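Long-range contacts in glucosamine kinase (Streptacidiphilus jiangxiensis, PDB 6HWJ), which catalyses the magnesium- and ATP-dependent phosphorylation of D-glucosamine to D-glucosamine 6-phosphate, and acts more weakly on glucose: residues A96-E101 against G168-A173; V136-E141 against V179-V184. All coordinates share one frame; numbering follows the deposited sequence.

Contact 1: A96-E101 against G168-A173; sequences AAFVLE and GLLTLA
Phe98 and Leu172 face each other as a non-hydrogen-bonded pair where two antiparallel strands meet. The CD1 methyl of Leu172 sits over one face of the Phe98 ring, off the ring's centre, and is 4.1 Å from Phe98 CE2. Leu172 has CG anti to its N (chi1 -172°), and its CD1 rises off the sheet to lie against that face. Leu172 CD1 also lies 3.3 Å from Ala97 O. Leu170 CD1 approaches the ring obliquely, 4.0 Å from Phe98 CD2. That methyl also packs against Leu100 CG, wedged between the two side chains of the facing strand. Strand 34-42 covers this apolar face through Ala37 and Leu39, and helix 79-88 reaches Leu100 and Leu170.

The other face carries Val99 and Thr171, with Glu101 and Leu169. Helix 148-157 touches this side through Ala149 and Ala153. Val99 and Thr171 run alongside each other, and Thr171 OG1 comes within 3.4 Å of Val99 CB. Its chi1 of 60° sets the hydroxyl in the gap flanked by N and C. A water bonds to Thr171 OG1 at 2.8 Å and donates to Val99 O. Val99 O also accepts from Thr171 N, so two bonds grip it.

Four backbone bonds join the pairs Val99-Thr171 and Glu101-Leu169. A fifth, Ala173 N to Ala97 O at 2.9 Å, prolongs the pairing past the strand. Strand 98-102 is an outermost strand of its six-stranded sheet. The chemistry implies a seam fixed by backbone bonds, with an apolar face packed against strand 34-42 and helix 79-88 and a hydrated spot beside Val99 and Thr171.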
ATOM      1  N   ALA A  96      25.252  -2.330  14.592  1.00 58.08           N
ATOM      2  CA  ALA A  96      25.208  -3.248  13.460  1.00 57.08           C
ATOM      3  C   ALA A  96      23.854  -3.925  13.300  1.00 52.91           C
ATOM      4  O   ALA A  96      23.584  -4.503  12.241  1.00 55.01           O
ATOM      5  CB  ALA A  96      26.299  -4.305  13.613  1.00 60.23           C
ATOM      6  N   ALA A  97      22.995  -3.879  14.320  1.00 45.70           N
ATOM      7  CA  ALA A  97      21.654  -4.429  14.186  1.00 40.49           C
ATOM      8  C   ALA A  97      20.773  -3.583  13.271  1.00 40.35           C
ATOM      9  O   ALA A  97      19.746  -4.072  12.795  1.00 43.81           O
ATOM     10  CB  ALA A  97      20.997  -4.534  15.560  1.00 40.89           C
ATOM     11  N   PHE A  98      21.148  -2.329  13.021  1.00 34.11           N
ATOM     12  CA  PHE A  98      20.290  -1.387  12.328  1.00 31.67           C
ATOM     13  C   PHE A  98      20.943  -0.949  11.028  1.00 30.65           C
ATOM     14  O   PHE A  98      22.166  -0.922  10.909  1.00 32.68           O
ATOM     15  CB  PHE A  98      20.002  -0.151  13.174  1.00 31.91           C
ATOM     16  CG  PHE A  98      19.316  -0.445  14.489  1.00 28.60           C
ATOM     17  CD1 PHE A  98      20.055  -0.667  15.640  1.00 30.29           C
ATOM     18  CD2 PHE A  98      17.939  -0.465  14.568  1.00 29.08           C
ATOM     19  CE1 PHE A  98      19.424  -0.920  16.849  1.00 29.26           C
ATOM     20  CE2 PHE A  98      17.301  -0.709  15.779  1.00 31.54           C
ATOM     21  CZ  PHE A  98      18.044  -0.945  16.913  1.00 30.81           C
ATOM     22  N   VAL A  99      20.106  -0.593  10.059  1.00 26.64           N
ATOM     23  CA  VAL A  99      20.534   0.082   8.842  1.00 27.69           C
ATOM     24  C   VAL A  99      19.768   1.396   8.764  1.00 28.14           C
ATOM     25  O   VAL A  99      18.533   1.394   8.730  1.00 25.95           O
ATOM     26  CB  VAL A  99      20.285  -0.777   7.599  1.00 31.17           C
ATOM     27  CG1 VAL A  99      20.532   0.042   6.324  1.00 33.53           C
ATOM     28  CG2 VAL A  99      21.200  -1.984   7.609  1.00 33.48           C
ATOM     29  N   LEU A 100      20.500   2.506   8.763  1.00 31.96           N
ATOM     30  CA  LEU A 100      19.947   3.847   8.582  1.00 34.78           C
ATOM     31  C   LEU A 100      20.323   4.289   7.174  1.00 34.91           C
ATOM     32  O   LEU A 100      21.505   4.502   6.884  1.00 38.52           O
ATOM     33  CB  LEU A 100      20.513   4.819   9.609  1.00 40.19           C
ATOM     34  CG  LEU A 100      19.637   5.332  10.740  1.00 49.90           C
ATOM     35  CD1 LEU A 100      20.401   6.386  11.545  1.00 54.52           C
ATOM     36  CD2 LEU A 100      18.334   5.903  10.232  1.00 52.47           C
ATOM     37  N   GLU A 101      19.336   4.429   6.295  1.00 31.86           N
ATOM     38  CA  GLU A 101      19.597   4.862   4.925  1.00 33.51           C
ATOM     39  C   GLU A 101      19.024   6.265   4.744  1.00 29.79           C
ATOM     40  O   GLU A 101      17.814   6.473   4.896  1.00 29.54           O
ATOM     41  CB  GLU A 101      18.997   3.891   3.909  1.00 38.43           C
ATOM     42  CG  GLU A 101      19.349   4.234   2.465  1.00 50.52           C
ATOM     43  CD  GLU A 101      19.034   3.103   1.490  1.00 59.92           C
ATOM     44  OE1 GLU A 101      18.333   2.144   1.880  1.00 62.00           O
ATOM     45  OE2 GLU A 101      19.496   3.179   0.331  1.00 63.77           O
ATOM     46  N   GLY A 168      14.561   9.187   4.525  1.00 24.71           N
ATOM     47  CA  GLY A 168      15.340   8.122   5.112  1.00 23.36           C
ATOM     48  C   GLY A 168      14.481   6.940   5.485  1.00 23.23           C
ATOM     49  O   GLY A 168      13.247   7.027   5.566  1.00 22.77           O
ATOM     50  N   LEU A 169      15.171   5.834   5.732  1.00 23.93           N
ATOM     51  CA  LEU A 169      14.577   4.598   6.190  1.00 22.46           C
ATOM     52  C   LEU A 169      15.418   4.025   7.318  1.00 24.21           C
ATOM     53  O   LEU A 169      16.651   4.010   7.233  1.00 25.58           O
ATOM     54  CB  LEU A 169      14.509   3.582   5.047  1.00 24.12           C
ATOM     55  CG  LEU A 169      13.671   4.002   3.846  1.00 27.45           C
ATOM     56  CD1 LEU A 169      13.943   3.082   2.673  1.00 28.30           C
ATOM     57  CD2 LEU A 169      12.206   4.003   4.237  1.00 27.24           C
ATOM     58  N   LEU A 170      14.750   3.546   8.362  1.00 24.11           N
ATOM     59  CA  LEU A 170      15.400   2.816   9.445  1.00 24.06           C
ATOM     60  C   LEU A 170      14.907   1.379   9.412  1.00 24.23           C
ATOM     61  O   LEU A 170      13.698   1.134   9.524  1.00 23.99           O
ATOM     62  CB  LEU A 170      15.100   3.439  10.803  1.00 23.85           C
ATOM     63  CG  LEU A 170      15.603   2.646  12.012  1.00 24.61           C
ATOM     64  CD1 LEU A 170      17.131   2.513  11.950  1.00 25.14           C
ATOM     65  CD2 LEU A 170      15.170   3.272  13.325  1.00 28.26           C
ATOM     66  N   THR A 171      15.840   0.438   9.246  1.00 27.31           N
ATOM     67  CA  THR A 171      15.498  -0.975   9.200  1.00 27.01           C
ATOM     68  C   THR A 171      16.379  -1.768  10.154  1.00 29.81           C
ATOM     69  O   THR A 171      17.467  -1.332  10.551  1.00 28.50           O
ATOM     70  CB  THR A 171      15.644  -1.548   7.776  1.00 28.19           C
ATOM     71  OG1 THR A 171      17.001  -1.388   7.343  1.00 26.01           O
ATOM     72  CG2 THR A 171      14.703  -0.831   6.818  1.00 30.21           C
ATOM     73  N   LEU A 172      15.879  -2.939  10.519  1.00 27.20           N
ATOM     74  CA  LEU A 172      16.582  -3.890  11.347  1.00 29.80           C
ATOM     75  C   LEU A 172      17.135  -4.967  10.425  1.00 33.51           C
ATOM     76  O   LEU A 172      16.381  -5.561   9.652  1.00 37.62           O
ATOM     77  CB  LEU A 172      15.638  -4.486  12.389  1.00 34.96           C
ATOM     78  CG  LEU A 172      16.213  -5.382  13.493  1.00 36.59           C
ATOM     79  CD1 LEU A 172      16.959  -4.592  14.540  1.00 34.41           C
ATOM     80  CD2 LEU A 172      15.063  -6.163  14.123  1.00 38.76           C
ATOM     81  N   ALA A 173      18.439  -5.188  10.483  1.00 35.01           N
ATOM     82  CA  ALA A 173      19.114  -6.089   9.551  1.00 40.89           C
ATOM     83  C   ALA A 173      18.883  -7.523  10.015  1.00 40.70           C
ATOM     84  O   ALA A 173      19.573  -8.017  10.902  1.00 42.03           O
ATOM     85  CB  ALA A 173      20.606  -5.773   9.471  1.00 44.21           C
TER
HETATM   86  O   HOH W   1      17.159   1.082   6.110  1.00 30.81           O

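Contact 2: V136-E141 against V179-V184; sequences VRLPAE and VLLASV
A short, weakly bonded strand at about 137-138, which belongs to the five-stranded sheet, meets the start of strand 179-186 in the six-stranded sheet. The contact is mostly apolar side-chain packing, with one methyl also against a backbone carbonyl. Leu138 does most of the work. Its CB points toward the other segment, and CG lies anti to the carbonyl carbon (chi1 -63°). This carries both methyls onto the strand. Leu138 CD2 touches three consecutive residues. It is 3.6 Å from Val179 CG1. It also meets Leu180 O and Leu181 CD2. Leu138 CD1 meets Leu181 CD2 too, at 3.8 Å, so one methyl of Leu181 lies against both branches of Leu138. The two leucine side chains cross at about a right angle. Val179 presents CG1, the branch anti to its N. Val179 CG1 also meets Pro139 CD, 4.3 Å away.

Leu181 and Ala182 together face Leu170 in a classic beta bulge. Leu181 and Leu138 both rest on Thr59. The Leu138 backbone and Pro139 O are bonded to Arg57 of strand 57-65. The Leu180 side chain lies about 5 Å from that of Asp319, a magnesium ligand, and about 6 Å from that of Lys133, which probably binds ATP. Between the two segments methyl packing, not hydrogen bonding, makes the contact, while the Leu181 backbone bonds to Ala135 just before 136-141. The junction thus implies burial of methyls beside directional bonds made elsewhere.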
ATOM      1  N   VAL A 136       4.948  -0.169  14.435  1.00 30.51           N
ATOM      2  CA  VAL A 136       4.559  -0.458  15.816  1.00 33.84           C
ATOM      3  C   VAL A 136       4.789  -1.947  16.061  1.00 35.53           C
ATOM      4  O   VAL A 136       5.815  -2.351  16.629  1.00 34.48           O
ATOM      5  CB  VAL A 136       3.105  -0.044  16.077  1.00 37.22           C
ATOM      6  CG1 VAL A 136       2.685  -0.414  17.498  1.00 38.54           C
ATOM      7  CG2 VAL A 136       2.939   1.444  15.847  1.00 37.35           C
ATOM      8  N   ARG A 137       3.861  -2.776  15.607  1.00 37.96           N
ATOM      9  CA  ARG A 137       4.020  -4.223  15.730  1.00 40.01           C
ATOM     10  C   ARG A 137       4.943  -4.715  14.623  1.00 32.15           C
ATOM     11  O   ARG A 137       4.789  -4.343  13.463  1.00 29.87           O
ATOM     12  CB  ARG A 137       2.655  -4.910  15.656  1.00 55.13           C
ATOM     13  CG  ARG A 137       2.693  -6.413  15.823  1.00 70.29           C
ATOM     14  CD  ARG A 137       3.169  -6.824  17.204  1.00 82.71           C
ATOM     15  NE  ARG A 137       3.116  -8.277  17.375  1.00 93.23           N
ATOM     16  CZ  ARG A 137       2.045  -8.948  17.795  1.00100.52           C
ATOM     17  NH1 ARG A 137       0.922  -8.305  18.091  1.00101.96           N
ATOM     18  NH2 ARG A 137       2.100 -10.267  17.918  1.00104.18           N
ATOM     19  N   LEU A 138       5.915  -5.531  14.991  1.00 33.38           N
ATOM     20  CA  LEU A 138       6.850  -6.119  14.042  1.00 33.57           C
ATOM     21  C   LEU A 138       6.551  -7.604  13.856  1.00 38.28           C
ATOM     22  O   LEU A 138       5.958  -8.245  14.729  1.00 35.99           O
ATOM     23  CB  LEU A 138       8.290  -5.969  14.543  1.00 32.12           C
ATOM     24  CG  LEU A 138       8.803  -4.528  14.687  1.00 32.18           C
ATOM     25  CD1 LEU A 138      10.135  -4.510  15.417  1.00 31.20           C
ATOM     26  CD2 LEU A 138       8.910  -3.851  13.309  1.00 31.53           C
ATOM     27  N   PRO A 139       6.985  -8.195  12.751  1.00 38.59           N
ATOM     28  CA  PRO A 139       6.937  -9.660  12.638  1.00 41.42           C
ATOM     29  C   PRO A 139       7.926 -10.320  13.585  1.00 43.30           C
ATOM     30  O   PRO A 139       8.837  -9.682  14.129  1.00 40.25           O
ATOM     31  CB  PRO A 139       7.302  -9.922  11.171  1.00 42.68           C
ATOM     32  CG  PRO A 139       8.075  -8.712  10.744  1.00 41.31           C
ATOM     33  CD  PRO A 139       7.510  -7.546  11.533  1.00 39.16           C
ATOM     34  N   ALA A 140       7.723 -11.624  13.799  1.00 42.49           N
ATOM     35  CA  ALA A 140       8.702 -12.414  14.530  1.00 44.80           C
ATOM     36  C   ALA A 140      10.056 -12.354  13.825  1.00 44.75           C
ATOM     37  O   ALA A 140      10.154 -12.061  12.636  1.00 40.90           O
ATOM     38  CB  ALA A 140       8.240 -13.868  14.650  1.00 47.57           C
ATOM     39  N   GLU A 141      11.113 -12.638  14.578  1.00 49.81           N
ATOM     40  CA  GLU A 141      12.463 -12.515  14.036  1.00 53.98           C
ATOM     41  C   GLU A 141      12.647 -13.463  12.858  1.00 53.56           C
ATOM     42  O   GLU A 141      12.292 -14.641  12.930  1.00 54.04           O
ATOM     43  CB  GLU A 141      13.499 -12.804  15.120  1.00 62.97           C
ATOM     44  CG  GLU A 141      14.929 -12.487  14.711  1.00 67.86           C
ATOM     45  CD  GLU A 141      15.907 -12.606  15.869  1.00 74.09           C
ATOM     46  OE1 GLU A 141      15.526 -13.173  16.921  1.00 75.75           O
ATOM     47  OE2 GLU A 141      17.052 -12.126  15.727  1.00 75.50           O
ATOM     48  N   VAL A 179      13.805  -5.395   8.185  1.00 33.32           N
ATOM     49  CA  VAL A 179      12.520  -5.144   8.822  1.00 32.58           C
ATOM     50  C   VAL A 179      12.360  -3.641   9.008  1.00 28.46           C
ATOM     51  O   VAL A 179      13.215  -2.994   9.614  1.00 27.13           O
ATOM     52  CB  VAL A 179      12.438  -5.873  10.181  1.00 36.66           C
ATOM     53  CG1 VAL A 179      11.196  -5.444  10.958  1.00 35.43           C
ATOM     54  CG2 VAL A 179      12.458  -7.382   9.969  1.00 40.12           C
ATOM     55  N   LEU A 180      11.256  -3.096   8.514  1.00 26.40           N
ATOM     56  CA  LEU A 180      11.006  -1.667   8.605  1.00 26.49           C
ATOM     57  C   LEU A 180      10.672  -1.272  10.032  1.00 27.26           C
ATOM     58  O   LEU A 180       9.768  -1.843  10.652  1.00 28.56           O
ATOM     59  CB  LEU A 180       9.857  -1.273   7.686  1.00 26.95           C
ATOM     60  CG  LEU A 180       9.300   0.149   7.819  1.00 32.58           C
ATOM     61  CD1 LEU A 180      10.327   1.198   7.415  1.00 29.18           C
ATOM     62  CD2 LEU A 180       8.050   0.318   6.977  1.00 34.88           C
ATOM     63  N   LEU A 181      11.389  -0.269  10.538  1.00 24.40           N
ATOM     64  CA  LEU A 181      11.121   0.297  11.851  1.00 24.53           C
ATOM     65  C   LEU A 181      10.582   1.714  11.763  1.00 26.96           C
ATOM     66  O   LEU A 181       9.736   2.083  12.589  1.00 25.85           O
ATOM     67  CB  LEU A 181      12.392   0.304  12.694  1.00 25.06           C
ATOM     68  CG  LEU A 181      13.128  -1.027  12.858  1.00 27.89           C
ATOM     69  CD1 LEU A 181      14.357  -0.835  13.767  1.00 30.29           C
ATOM     70  CD2 LEU A 181      12.215  -2.099  13.400  1.00 29.34           C
ATOM     71  N   ALA A 182      11.038   2.489  10.772  1.00 25.18           N
ATOM     72  CA  ALA A 182      10.596   3.870  10.591  1.00 25.17           C
ATOM     73  C   ALA A 182      10.922   4.329   9.179  1.00 25.12           C
ATOM     74  O   ALA A 182      11.966   3.982   8.629  1.00 24.17           O
ATOM     75  CB  ALA A 182      11.249   4.828  11.590  1.00 24.39           C
ATOM     76  N   SER A 183      10.031   5.134   8.612  1.00 25.06           N
ATOM     77  CA  SER A 183      10.257   5.801   7.343  1.00 24.52           C
ATOM     78  C   SER A 183      10.082   7.300   7.542  1.00 24.99           C
ATOM     79  O   SER A 183       9.302   7.746   8.395  1.00 27.16           O
ATOM     80  CB  SER A 183       9.292   5.297   6.268  1.00 29.95           C
ATOM     81  OG  SER A 183       7.952   5.492   6.676  1.00 29.56           O
ATOM     82  N   VAL A 184      10.834   8.071   6.758  1.00 22.21           N
ATOM     83  CA  VAL A 184      10.745   9.526   6.731  1.00 24.75           C
ATOM     84  C   VAL A 184      10.607   9.937   5.273  1.00 22.62           C
ATOM     85  O   VAL A 184      11.473   9.628   4.452  1.00 24.25           O
ATOM     86  CB  VAL A 184      11.967  10.183   7.369  1.00 24.71           C
ATOM     87  CG1 VAL A 184      11.761  11.674   7.535  1.00 25.00           C
ATOM     88  CG2 VAL A 184      12.271   9.537   8.722  1.00 26.01           C
TER

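In the fold
Contact 1 and contact 2 have centres about 10 Å apart, on the same side of the chain's centre. Along the chain their segments alternate: 96-101, 136-141, 168-173, 179-184. Strands 166-172 and 179-186 are consecutive and are neighbours in the six-stranded sheet, so the two contacts meet there. Leu172 N probably bonds to Val179 O, and Phe98 packs on Leu181. Contact 1 pairs strands within this sheet, at its outermost strand 98-102. Contact 2 joins it to the five-stranded sheet. Leu180 of contact 2 is the residue near the magnesium ligand Asp319, so the contact 2 end of the sheet probably borders the active site.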